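Local coordinates for ABC-type transport system, sugar-family extracellular solute-binding protein (Peptoclostridium difficile 630, PDB 6HNI) that binds tyrosine between its two lobes as the lipoprotein receptor of a probable ABC uptake system, and has adhesive properties, at residues 38-43 / 89-94; 95-100 / 117-122; 109-114 / 133-138; 123-128 / 281-286. The protein carries 1 engineered substitution. All blocks are in the same frame, centred on the assembly; numbering follows the deposited sequence.

Interaction 1: residues 38-43 / 89-94. With TYR (tyrosine), chain B; EDO (1,2-ethanediol), chain C.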
loop_
_atom_site.group_PDB
_atom_site.type_symbol
_atom_site.label_atom_id
_atom_site.label_comp_id
_atom_site.label_asym_id
_atom_site.label_seq_id
_atom_site.Cartn_x
_atom_site.Cartn_y
_atom_site.Cartn_z
ATOM N N ASP A 38 -6.866 -5.263 2.069
ATOM C CA ASP A 38 -8.163 -5.981 1.973
ATOM C C ASP A 38 -8.723 -5.878 0.565
ATOM O O ASP A 38 -9.258 -6.867 0.006
ATOM C CB ASP A 38 -9.192 -5.344 2.919
ATOM C CG ASP A 38 -8.960 -5.640 4.414
ATOM O OD1 ASP A 38 -8.051 -6.445 4.777
ATOM O OD2 ASP A 38 -9.710 -5.019 5.257
ATOM N N ALA A 39 -8.617 -4.715 -0.044
ATOM C CA ALA A 39 -9.160 -4.496 -1.407
ATOM C C ALA A 39 -8.438 -5.372 -2.423
ATOM O O ALA A 39 -9.082 -5.950 -3.360
ATOM C CB ALA A 39 -9.107 -3.014 -1.808
ATOM N N THR A 40 -7.135 -5.553 -2.288
ATOM C CA THR A 40 -6.421 -6.398 -3.247
ATOM C C THR A 40 -6.879 -7.828 -3.128
ATOM O O THR A 40 -6.959 -8.507 -4.176
ATOM C CB THR A 40 -4.893 -6.332 -3.168
ATOM O OG1 THR A 40 -4.434 -6.976 -1.972
ATOM C CG2 THR A 40 -4.399 -4.920 -3.211
ATOM N N ARG A 41 -7.106 -8.328 -1.936
ATOM C CA ARG A 41 -7.567 -9.707 -1.767
ATOM C C ARG A 41 -8.932 -9.858 -2.441
ATOM O O ARG A 41 -9.203 -10.868 -3.158
ATOM C CB ARG A 41 -7.609 -10.076 -0.275
ATOM C CG ARG A 41 -7.842 -11.536 0.068
ATOM C CD ARG A 41 -9.302 -11.861 0.100
ATOM N NE ARG A 41 -9.612 -13.161 0.705
ATOM C CZ ARG A 41 -9.811 -13.410 2.001
ATOM N NH1 ARG A 41 -10.190 -14.616 2.401
ATOM N NH2 ARG A 41 -9.703 -12.467 2.915
ATOM N N THR A 42 -9.816 -8.897 -2.213
ATOM C CA THR A 42 -11.155 -8.917 -2.806
ATOM C C THR A 42 -11.080 -9.022 -4.327
ATOM O O THR A 42 -11.749 -9.894 -4.960
ATOM C CB THR A 42 -11.933 -7.673 -2.370
ATOM O OG1 THR A 42 -12.165 -7.787 -0.967
ATOM C CG2 THR A 42 -13.282 -7.551 -3.076
ATOM N N GLY A 43 -10.288 -8.172 -4.952
ATOM C CA GLY A 43 -10.131 -8.192 -6.414
ATOM C C GLY A 43 -9.525 -9.470 -6.933
ATOM O O GLY A 43 -9.992 -10.006 -7.988
ATOM N N PHE A 89 0.004 -16.083 -3.067
ATOM C CA PHE A 89 -0.345 -14.688 -3.334
ATOM C C PHE A 89 0.016 -13.900 -2.043
ATOM O O PHE A 89 -0.528 -14.157 -0.986
ATOM C CB PHE A 89 -1.844 -14.597 -3.614
ATOM C CG PHE A 89 -2.408 -13.200 -3.774
ATOM C CD1 PHE A 89 -1.727 -12.200 -4.471
ATOM C CD2 PHE A 89 -3.645 -12.914 -3.259
ATOM C CE1 PHE A 89 -2.293 -10.904 -4.557
ATOM C CE2 PHE A 89 -4.210 -11.653 -3.372
ATOM C CZ PHE A 89 -3.515 -10.674 -4.055
ATOM N N ALA A 90 0.949 -12.971 -2.255
ATOM C CA ALA A 90 1.508 -12.173 -1.089
ATOM C C ALA A 90 1.100 -10.708 -1.246
ATOM O O ALA A 90 1.353 -10.059 -2.271
ATOM C CB ALA A 90 3.033 -12.335 -1.026
ATOM N N ILE A 91 0.520 -10.179 -0.150
ATOM C CA ILE A 91 -0.055 -8.868 -0.147
ATOM C C ILE A 91 0.771 -8.043 0.851
ATOM O O ILE A 91 0.659 -8.276 2.051
ATOM C CB ILE A 91 -1.538 -8.891 0.274
ATOM C CG1 ILE A 91 -2.370 -9.809 -0.673
ATOM C CG2 ILE A 91 -2.126 -7.503 0.355
ATOM C CD1 ILE A 91 -3.741 -10.027 -0.105
ATOM N N SER A 92 1.488 -7.080 0.262
ATOM C CA SER A 92 2.461 -6.141 0.931
ATOM C C SER A 92 3.878 -6.619 0.784
ATOM O O SER A 92 4.194 -7.808 0.671
ATOM C CB SER A 92 2.155 -5.890 2.414
ATOM O OG SER A 92 2.686 -6.920 3.224
ATOM N N THR A 93 4.812 -5.637 0.968
ATOM C CA THR A 93 6.227 -5.906 0.909
ATOM C C THR A 93 6.672 -6.915 1.968
ATOM O O THR A 93 7.380 -7.852 1.663
ATOM C CB THR A 93 7.066 -4.623 0.866
ATOM O OG1 THR A 93 6.779 -3.894 -0.310
ATOM C CG2 THR A 93 8.543 -4.908 0.937
ATOM N N PRO A 94 6.365 -6.660 3.264
ATOM C CA PRO A 94 6.769 -7.656 4.262
ATOM C C PRO A 94 6.275 -9.093 4.007
ATOM O O PRO A 94 7.047 -10.063 4.180
ATOM C CB PRO A 94 6.267 -7.058 5.593
ATOM C CG PRO A 94 6.117 -5.597 5.313
ATOM C CD PRO A 94 5.647 -5.543 3.875
HETATM N N TYR B . 3.011 -0.227 -0.448
HETATM C CA TYR B . 2.988 -1.051 0.774
HETATM C C TYR B . 4.046 -2.138 0.674
HETATM O O TYR B . 4.063 -3.012 1.532
HETATM C CB TYR B . 1.571 -1.535 1.142
HETATM C CG TYR B . 0.654 -0.415 1.507
HETATM C CD1 TYR B . 0.895 0.332 2.698
HETATM C CD2 TYR B . -0.384 0.000 0.728
HETATM C CE1 TYR B . 0.111 1.414 3.002
HETATM C CE2 TYR B . -1.182 1.084 1.022
HETATM C CZ TYR B . -0.920 1.823 2.200
HETATM O OH TYR B . -1.702 2.919 2.509
HETATM O OXT TYR B . 4.907 -2.075 -0.179
HETATM C C1 EDO C . -11.600 -13.986 6.577
HETATM O O1 EDO C . -10.913 -13.232 5.563
HETATM C C2 EDO C . -11.070 -15.419 6.636
HETATM O O2 EDO C . -10.989 -15.964 5.302
#

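Interaction 2: residues 95-100 / 117-122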
loop_
_atom_site.group_PDB
_atom_site.type_symbol
_atom_site.label_atom_id
_atom_site.label_comp_id
_atom_site.label_asym_id
_atom_site.label_seq_id
_atom_site.Cartn_x
_atom_site.Cartn_y
_atom_site.Cartn_z
ATOM N N SER A 95 5.018 -9.213 3.571
ATOM C CA SER A 95 4.509 -10.559 3.315
ATOM C C SER A 95 5.201 -11.229 2.112
ATOM O O SER A 95 5.515 -12.408 2.167
ATOM C CB SER A 95 3.008 -10.455 3.087
ATOM O OG SER A 95 2.293 -9.926 4.208
ATOM N N ALA A 96 5.476 -10.424 1.086
ATOM C CA ALA A 96 6.187 -10.893 -0.096
ATOM C C ALA A 96 7.614 -11.290 0.173
ATOM O O ALA A 96 8.126 -12.272 -0.325
ATOM C CB ALA A 96 6.099 -9.869 -1.202
ATOM N N GLN A 97 8.306 -10.441 0.970
ATOM C CA GLN A 97 9.682 -10.759 1.320
ATOM C C GLN A 97 9.785 -12.068 2.102
ATOM O O GLN A 97 10.694 -12.879 1.842
ATOM C CB GLN A 97 10.359 -9.608 2.107
ATOM C CG GLN A 97 10.623 -8.434 1.229
ATOM C CD GLN A 97 11.317 -7.311 2.013
ATOM O OE1 GLN A 97 10.808 -6.895 3.069
ATOM N NE2 GLN A 97 12.393 -6.781 1.445
ATOM N N ALA A 98 8.841 -12.272 3.010
ATOM C CA ALA A 98 8.797 -13.519 3.755
ATOM C C ALA A 98 8.557 -14.752 2.838
ATOM O O ALA A 98 9.182 -15.756 3.007
ATOM C CB ALA A 98 7.761 -13.467 4.834
ATOM N N ALA A 99 7.591 -14.612 1.922
ATOM C CA ALA A 99 7.263 -15.698 0.970
ATOM C C ALA A 99 8.517 -16.035 0.151
ATOM O O ALA A 99 8.883 -17.200 0.013
ATOM C CB ALA A 99 6.131 -15.247 0.090
ATOM N N PHE A 100 9.220 -15.005 -0.339
ATOM C CA PHE A 100 10.423 -15.207 -1.119
ATOM C C PHE A 100 11.559 -15.864 -0.318
ATOM O O PHE A 100 12.290 -16.726 -0.833
ATOM C CB PHE A 100 10.819 -13.907 -1.819
ATOM C CG PHE A 100 11.998 -14.009 -2.770
ATOM C CD1 PHE A 100 11.949 -14.856 -3.896
ATOM C CD2 PHE A 100 13.141 -13.250 -2.578
ATOM C CE1 PHE A 100 13.018 -14.908 -4.777
ATOM C CE2 PHE A 100 14.187 -13.288 -3.465
ATOM C CZ PHE A 100 14.131 -14.107 -4.575
ATOM N N VAL A 117 11.965 -4.298 -6.919
ATOM C CA VAL A 117 13.419 -4.410 -7.076
ATOM C C VAL A 117 14.159 -4.049 -5.768
ATOM O O VAL A 117 15.009 -4.761 -5.290
ATOM C CB VAL A 117 13.915 -3.538 -8.243
ATOM C CG1 VAL A 117 15.433 -3.510 -8.288
ATOM C CG2 VAL A 117 13.350 -4.047 -9.563
ATOM N N ALA A 118 13.738 -2.965 -5.163
ATOM C CA ALA A 118 14.403 -2.559 -3.904
ATOM C C ALA A 118 14.167 -3.538 -2.765
ATOM O O ALA A 118 14.986 -3.673 -1.842
ATOM C CB ALA A 118 13.965 -1.140 -3.469
ATOM N N ALA A 119 13.031 -4.230 -2.832
ATOM C CA ALA A 119 12.697 -5.261 -1.867
ATOM C C ALA A 119 13.411 -6.584 -2.133
ATOM O O ALA A 119 13.274 -7.513 -1.334
ATOM C CB ALA A 119 11.199 -5.491 -1.822
ATOM N N GLY A 120 14.170 -6.669 -3.224
ATOM C CA GLY A 120 14.949 -7.877 -3.522
ATOM C C GLY A 120 14.157 -9.017 -4.161
ATOM O O GLY A 120 14.648 -10.122 -4.196
ATOM N N LEU A 121 12.950 -8.721 -4.622
ATOM C CA LEU A 121 12.027 -9.801 -5.125
ATOM C C LEU A 121 12.234 -10.155 -6.572
ATOM O O LEU A 121 11.900 -11.295 -6.945
ATOM C CB LEU A 121 10.631 -9.314 -4.919
ATOM C CG LEU A 121 10.191 -9.059 -3.441
ATOM C CD1 LEU A 121 8.878 -8.330 -3.362
ATOM C CD2 LEU A 121 10.142 -10.351 -2.633
ATOM N N VAL A 122 12.602 -9.200 -7.402
ATOM C CA VAL A 122 12.738 -9.374 -8.849
ATOM C C VAL A 122 14.009 -8.688 -9.268
ATOM O O VAL A 122 14.432 -7.688 -8.606
ATOM C CB VAL A 122 11.529 -8.802 -9.595
ATOM C CG1 VAL A 122 10.231 -9.440 -9.107
ATOM C CG2 VAL A 122 11.407 -7.297 -9.531
#

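Interaction 3: residues 109-114 / 133-138. With TYR (tyrosine), chain B.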
loop_
_atom_site.group_PDB
_atom_site.type_symbol
_atom_site.label_atom_id
_atom_site.label_comp_id
_atom_site.label_asym_id
_atom_site.label_seq_id
_atom_site.Cartn_x
_atom_site.Cartn_y
_atom_site.Cartn_z
ATOM N N LEU A 109 2.954 -14.568 -6.479
ATOM C CA LEU A 109 2.394 -13.374 -7.095
ATOM C C LEU A 109 2.223 -12.369 -5.964
ATOM O O LEU A 109 1.592 -12.650 -4.981
ATOM C CB LEU A 109 1.051 -13.645 -7.776
ATOM C CG LEU A 109 1.206 -14.355 -9.149
ATOM C CD1 LEU A 109 -0.178 -14.600 -9.603
ATOM C CD2 LEU A 109 1.921 -13.503 -10.169
ATOM N N ILE A 110 2.748 -11.183 -6.219
ATOM C CA ILE A 110 2.692 -10.081 -5.218
ATOM C C ILE A 110 1.679 -9.064 -5.654
ATOM O O ILE A 110 1.351 -8.887 -6.837
ATOM C CB ILE A 110 4.102 -9.428 -5.070
ATOM C CG1 ILE A 110 4.507 -8.640 -6.271
ATOM C CG2 ILE A 110 5.097 -10.482 -4.678
ATOM C CD1 ILE A 110 5.891 -7.995 -6.273
ATOM N N THR A 111 1.227 -8.259 -4.682
ATOM C CA THR A 111 0.508 -7.044 -4.950
ATOM C C THR A 111 0.817 -6.078 -3.759
ATOM O O THR A 111 1.337 -6.533 -2.704
ATOM C CB THR A 111 -0.997 -7.193 -5.045
ATOM O OG1 THR A 111 -1.596 -5.982 -5.586
ATOM C CG2 THR A 111 -1.667 -7.605 -3.765
ATOM N N ALA A 112 0.499 -4.813 -3.996
ATOM C CA ALA A 112 0.704 -3.747 -2.919
ATOM C C ALA A 112 2.141 -3.743 -2.499
ATOM O O ALA A 112 2.388 -3.500 -1.296
ATOM C CB ALA A 112 -0.222 -3.994 -1.779
ATOM N N VAL A 113 3.060 -3.910 -3.419
ATOM C CA VAL A 113 4.499 -3.801 -3.195
ATOM C C VAL A 113 4.976 -2.593 -3.946
ATOM O O VAL A 113 4.896 -2.487 -5.146
ATOM C CB VAL A 113 5.252 -5.054 -3.653
ATOM C CG1 VAL A 113 6.766 -4.875 -3.641
ATOM C CG2 VAL A 113 4.827 -6.227 -2.827
ATOM N N SER A 114 5.541 -1.593 -3.199
ATOM C CA SER A 114 5.871 -0.340 -3.819
ATOM C C SER A 114 6.999 -0.426 -4.806
ATOM O O SER A 114 6.961 0.220 -5.852
ATOM C CB SER A 114 6.256 0.726 -2.744
ATOM O OG SER A 114 5.227 0.956 -1.840
ATOM N N SER A 133 6.374 -12.586 -9.512
ATOM C CA SER A 133 5.849 -11.518 -10.351
ATOM C C SER A 133 4.587 -10.965 -9.703
ATOM O O SER A 133 4.335 -11.242 -8.510
ATOM C CB SER A 133 5.604 -11.961 -11.791
ATOM O OG SER A 133 5.328 -10.790 -12.563
ATOM N N GLY A 134 3.840 -10.117 -10.394
ATOM C CA GLY A 134 2.612 -9.586 -9.902
ATOM C C GLY A 134 2.455 -8.120 -10.219
ATOM O O GLY A 134 2.785 -7.667 -11.272
ATOM N N THR A 135 1.941 -7.408 -9.217
ATOM C CA THR A 135 1.665 -5.996 -9.365
ATOM C C THR A 135 2.406 -5.179 -8.258
ATOM O O THR A 135 2.652 -5.685 -7.174
ATOM C CB THR A 135 0.175 -5.657 -9.263
ATOM O OG1 THR A 135 -0.389 -6.257 -8.105
ATOM C CG2 THR A 135 -0.598 -6.205 -10.494
ATOM N N SER A 136 2.698 -3.965 -8.671
ATOM C CA SER A 136 3.302 -2.950 -7.775
ATOM C C SER A 136 2.305 -1.844 -7.631
ATOM O O SER A 136 1.674 -1.375 -8.573
ATOM C CB SER A 136 4.594 -2.489 -8.393
ATOM O OG SER A 136 4.998 -1.237 -7.717
ATOM N N ASP A 137 2.247 -1.302 -6.376
ATOM C CA ASP A 137 1.438 -0.130 -6.056
ATOM C C ASP A 137 2.268 1.138 -6.092
ATOM O O ASP A 137 1.894 2.129 -5.406
ATOM C CB ASP A 137 0.666 -0.251 -4.741
ATOM C CG ASP A 137 1.569 -0.328 -3.494
ATOM O OD1 ASP A 137 2.763 -0.593 -3.657
ATOM O OD2 ASP A 137 0.962 -0.186 -2.391
ATOM N N PHE A 138 3.337 1.176 -6.856
ATOM C CA PHE A 138 4.062 2.423 -7.089
ATOM C C PHE A 138 3.139 3.531 -7.512
ATOM O O PHE A 138 2.274 3.383 -8.387
ATOM C CB PHE A 138 5.147 2.270 -8.162
ATOM C CG PHE A 138 5.801 3.574 -8.475
ATOM C CD1 PHE A 138 6.754 4.081 -7.620
ATOM C CD2 PHE A 138 5.384 4.341 -9.530
ATOM C CE1 PHE A 138 7.303 5.349 -7.843
ATOM C CE2 PHE A 138 5.912 5.596 -9.772
ATOM C CZ PHE A 138 6.871 6.094 -8.933
HETATM N N TYR B . 3.011 -0.227 -0.448
HETATM C CA TYR B . 2.988 -1.051 0.774
HETATM C C TYR B . 4.046 -2.138 0.674
HETATM O O TYR B . 4.063 -3.012 1.532
HETATM C CB TYR B . 1.571 -1.535 1.142
HETATM C CG TYR B . 0.654 -0.415 1.507
HETATM C CD1 TYR B . 0.895 0.332 2.698
HETATM C CD2 TYR B . -0.384 0.000 0.728
HETATM C CE1 TYR B . 0.111 1.414 3.002
HETATM C CE2 TYR B . -1.182 1.084 1.022
HETATM C CZ TYR B . -0.920 1.823 2.200
HETATM O OH TYR B . -1.702 2.919 2.509
HETATM O OXT TYR B . 4.907 -2.075 -0.179
HETATM O O HOH W 1 3.560 2.853 -3.153
#

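Interaction 4: residues 123-128 / 281-286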
loop_
_atom_site.group_PDB
_atom_site.type_symbol
_atom_site.label_atom_id
_atom_site.label_comp_id
_atom_site.label_asym_id
_atom_site.label_seq_id
_atom_site.Cartn_x
_atom_site.Cartn_y
_atom_site.Cartn_z
ATOM N N LYS A 123 14.622 -9.159 -10.335
ATOM C CA LYS A 123 15.825 -8.503 -10.865
ATOM C C LYS A 123 15.512 -7.225 -11.622
ATOM O O LYS A 123 16.179 -6.216 -11.402
ATOM C CB LYS A 123 16.605 -9.432 -11.745
ATOM C CG LYS A 123 17.193 -10.596 -10.958
ATOM C CD LYS A 123 17.880 -11.597 -11.888
ATOM C CE LYS A 123 18.153 -12.880 -11.131
ATOM N NZ LYS A 123 19.048 -13.776 -11.904
ATOM N N THR A 124 14.513 -7.272 -12.489
ATOM C CA THR A 124 13.926 -6.098 -13.159
ATOM C C THR A 124 12.404 -6.265 -13.188
ATOM O O THR A 124 11.900 -7.379 -13.097
ATOM C CB THR A 124 14.407 -5.921 -14.609
ATOM O OG1 THR A 124 13.818 -6.905 -15.452
ATOM C CG2 THR A 124 15.907 -6.038 -14.734
ATOM N N LEU A 125 11.669 -5.164 -13.340
ATOM C CA LEU A 125 10.207 -5.248 -13.450
ATOM C C LEU A 125 9.779 -6.011 -14.723
ATOM O O LEU A 125 8.855 -6.808 -14.697
ATOM C CB LEU A 125 9.571 -3.862 -13.414
ATOM C CG LEU A 125 9.758 -3.101 -12.116
ATOM C CD1 LEU A 125 9.310 -1.655 -12.241
ATOM C CD2 LEU A 125 9.075 -3.826 -10.969
ATOM N N GLU A 126 10.453 -5.737 -15.826
ATOM C CA GLU A 126 10.103 -6.354 -17.118
ATOM C C GLU A 126 10.430 -7.834 -17.212
ATOM O O GLU A 126 9.769 -8.534 -17.974
ATOM C CB GLU A 126 10.818 -5.612 -18.262
ATOM C CG GLU A 126 10.436 -4.150 -18.398
ATOM C CD GLU A 126 11.245 -3.195 -17.480
ATOM O OE1 GLU A 126 12.201 -3.642 -16.755
ATOM O OE2 GLU A 126 10.914 -1.978 -17.473
ATOM N N LYS A 127 11.480 -8.285 -16.511
ATOM C CA LYS A 127 11.887 -9.698 -16.519
ATOM C C LYS A 127 12.354 -10.061 -15.118
ATOM O O LYS A 127 13.527 -9.865 -14.771
ATOM C CB LYS A 127 12.999 -9.960 -17.529
ATOM C CG LYS A 127 13.280 -11.445 -17.712
ATOM C CD LYS A 127 14.323 -11.687 -18.806
ATOM C CE LYS A 127 13.699 -11.936 -20.162
ATOM N NZ LYS A 127 13.271 -13.359 -20.288
ATOM N N PRO A 128 11.432 -10.554 -14.299
ATOM C CA PRO A 128 11.791 -10.794 -12.907
ATOM C C PRO A 128 12.966 -11.680 -12.687
ATOM O O PRO A 128 13.811 -11.411 -11.823
ATOM C CB PRO A 128 10.543 -11.383 -12.308
ATOM C CG PRO A 128 9.465 -10.752 -13.068
ATOM C CD PRO A 128 9.975 -10.599 -14.483
ATOM N N MET A 281 7.250 -13.048 -16.566
ATOM C CA MET A 281 6.009 -12.274 -16.547
ATOM C C MET A 281 6.319 -10.855 -16.020
ATOM O O MET A 281 6.768 -10.740 -14.907
ATOM C CB MET A 281 5.027 -12.942 -15.609
ATOM C CG MET A 281 3.704 -12.237 -15.403
ATOM S SD MET A 281 2.591 -13.327 -14.469
ATOM C CE MET A 281 2.063 -14.508 -15.655
ATOM N N PRO A 282 6.101 -9.792 -16.814
ATOM C CA PRO A 282 6.374 -8.444 -16.326
ATOM C C PRO A 282 5.494 -8.034 -15.160
ATOM O O PRO A 282 4.294 -8.346 -15.122
ATOM C CB PRO A 282 6.121 -7.540 -17.552
ATOM C CG PRO A 282 5.792 -8.418 -18.671
ATOM C CD PRO A 282 5.604 -9.799 -18.209
ATOM N N VAL A 283 6.118 -7.313 -14.216
ATOM C CA VAL A 283 5.384 -6.706 -13.115
ATOM C C VAL A 283 4.530 -5.538 -13.671
ATOM O O VAL A 283 5.027 -4.720 -14.449
ATOM C CB VAL A 283 6.313 -6.249 -11.991
ATOM C CG1 VAL A 283 5.516 -5.530 -10.900
ATOM C CG2 VAL A 283 7.087 -7.416 -11.414
ATOM N N ALA A 284 3.256 -5.516 -13.288
ATOM C CA ALA A 284 2.309 -4.518 -13.723
ATOM C C ALA A 284 2.113 -3.420 -12.687
ATOM O O ALA A 284 2.192 -3.662 -11.486
ATOM C CB ALA A 284 0.979 -5.182 -14.064
ATOM N N THR A 285 1.854 -2.203 -13.178
ATOM C CA THR A 285 1.540 -1.062 -12.341
ATOM C C THR A 285 0.299 -0.356 -12.886
ATOM O O THR A 285 -0.130 -0.649 -14.006
ATOM C CB THR A 285 2.676 -0.019 -12.341
ATOM O OG1 THR A 285 2.943 0.410 -13.688
ATOM C CG2 THR A 285 3.906 -0.591 -11.743
ATOM N N SER A 286 -0.236 0.605 -12.134
ATOM C CA SER A 286 -1.359 1.433 -12.550
ATOM C C SER A 286 -0.979 2.869 -12.696
ATOM O O SER A 286 -0.336 3.417 -11.792
ATOM C CB SER A 286 -2.533 1.319 -11.598
ATOM O OG SER A 286 -3.611 2.158 -12.029
#

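Interaction 1: residues 38-43 / 89-94
Thr40 of helix 35-50 lies against Ile91 at the end of strand 87-91. The two side chains run antiparallel alongside each other. Thr40 OG1 is 3.3 Å from Ile91 CG2. The hydroxyl sits between the backbone N and the carbonyl carbon (chi1 71°), which lets it bond back to Leu37 O, three residues earlier. Only carbon faces it across the contact. Ile91 CD1 reaches Arg41 CB, 3.9 Å away. Phe89 comes in edge first, with Phe89 CZ 4.1 Å from Thr40 O and CE2 near Arg41 CA. Ile91 CG1 covers one face of this ring, and Phe44 stacks on it too. Arg41 leads away from the strand through a bend at chi2 (-86°). Arg41 NH2 bonds O1 of a 1,2-ethanediol at 3.0 Å, and the Arg41 guanidinium makes a cation-pi contact with Phe63. Beyond the strand the chain turns at Ser92, the N-cap of helix 93-102. Thr93 N then donates an almost straight bond of 2.8 Å to O of the tyrosine ligand, and Thr93 OG1 bonds to its OXT at 2.6 Å. Helix on parallel sheet, with a helix start holding the ligand carboxylate, is the arrangement of a periplasmic-binding-protein lobe.

Interaction 2: residues 95-100 / 117-122
Leu121 pushes its two methyl groups into the side of helix 93-102, over Ala96 and Phe100. Leu121 CD1 meets Ala96 CB at 3.8 Å. Leu121 CD2 lies 3.7 Å from Phe100 CB and is also close to Ala96 O. Leu121 has its CG anti to the carbonyl carbon (chi1 -63°), and this turns both methyls toward the helix. The same residue packs on Val113 of the sheet, and Ala96 packs on Ile110. The leucine therefore fills the corner between helix, loop and strand.

Phe100 lies alongside Leu121, the two chains running head to tail. With CG anti to the backbone N (chi1 -175°), its ring reaches along the loop backbone. Leu121 O lies over one face of the ring, offset toward the rim. Gly120 O is 3.3 Å from Phe100 CE2. Lys104 adds a cation-pi contact to the ring.

Gln97 makes the one hydrogen bond between the two segments. Its chain is extended beyond CG, and Gln97 NE2 donates to Ala119 O at 3.0 Å. The bond is nearly straight, 165° at the hydrogen. The acceptor lies close to the plane of the amide, while the donor is tilted from the carbonyl plane. Ala119 CB rests 3.7 Å from Gln97 NE2. Val167 of helix 167-183, in the other lobe, touches both residues.

The loop is shaped by a type I beta turn from Val117 to Gly120, closed by Gly120 N to Val117 O at 2.9 Å. Gly120, the last residue of the turn, has positive phi, which favours glycine. This is a helix packed on the loop that leaves the next strand of a parallel alpha/beta sheet, close to the interlobe cleft of a binding protein.

Interaction 3: residues 109-114 / 133-138
Ile110 and Gly134 pair as neighbours in the parallel sheet of the first lobe, where strand 108-113 meets the outermost strand 132-136. This end is tight and regular. Ile110 N donates to Ser133 O at 2.8 Å, in the carbonyl plane. Thr135 N returns a bond to Ile110 O at 2.9 Å. Gly134 CA lies 3.4 Å from Ile110 O, a CA-H...O contact. Thr111 and Thr135 run alongside each other in the same direction. Their OG1 atoms share a 2.8 Å hydrogen bond, and Thr265 of helix 258-273 bonds Thr135 OG1 as well.

The strand bends sharply at Ala112, and the regular pairing breaks there. Ala112 N is buried with no partner. Beyond it Val113 O takes two donors, Ser136 OG at 2.9 Å and Asp137 N at 3.2 Å, the latter bent and above the carbonyl plane. Ser136 OG also accepts from Phe138 N in an ST turn. Phe138 leads its ring away toward solvent, with Ser114 O at the ring edge. A water joins Ser114 OG to Asp137 O.

This end forms part of the tyrosine site, completed by Thr93, Thr216, Asn218 and Glu242 among others. Ser114 N binds the ligand OXT. Asp137 CG sits between its backbone N and carbonyl carbon (chi1 65°), which swings the carboxylate toward Ala112 and the ligand. Tyr258 OH also bonds Asp137 OD2. N of the tyrosine ligand donates to Ser114 OG at 2.9 Å and to Asp137 OD2 at 2.8 Å.

Interaction 4: residues 123-128 / 281-286
Leu125 and Val283 bury the most surface here, and Pro128 comes next. Leu125 meets Val283 twice, once through the backbone and once through the side chain. Leu125 O accepts a hydrogen bond from Val283 N at 2.8 Å. Val283 N points almost directly at the oxygen (168°), 27° off the carbonyl plane. The same oxygen also receives a CA-H...O contact, for Pro282 CA lies 3.4 Å from Leu125 O.

Beside this bond the two side chains meet at a slant. Leu125 CD2 lies 3.8 Å from Val283 CB and nearly as close to CG1. Val283 has CG1 anti to the backbone N (chi1 176°) and CG2 anti to the carbonyl carbon. Both of its methyls therefore lie against Leu125 CD2. The leucine also leans on Pro116.

Pro128 touches the start of the other segment. Pro128 CD is 3.2 Å from Met281 O, and CG is nearly as close to that oxygen. The oxygen is also bonded by Ser133 OG. Pro128 CG reaches Val283 CG2 more loosely, at 4.4 Å.

The 123-128 loop holds its own shape. Thr124 OG1 accepts from Lys127 N at 2.9 Å, an ST motif, and Lys123 N bonds to Pro128 O. Lys127 NZ forms a salt bridge with Asp280, just before the second segment.

The contact joins two loops at the outer side of the first lobe. Met281 points its side chain onto helix 258-273, Val283 rests on strand 132-136, and Ala284 bonds through its backbone to Gly134 and Ser136 of that strand.

From the N terminus, interaction 1 comes first and lays helix 35-50 on strand 87-91. It closes before the others open. Helix 93-102 then carries the chain into interaction 2, which brings the loop after strand 108-113 back to the helix. Interaction 3 crosses interaction 2, since its segments alternate with 95-100 and 117-122. It pairs the last two strands of the sheet. Interaction 4 crosses interaction 3 in turn and closes by far the longest loop, joining 123-128 to 281-286. The chain visits the second lobe in between. Interactions 1 and 3 share the sheet and the tyrosine. Interaction 4 meets interaction 3 along the edge strand.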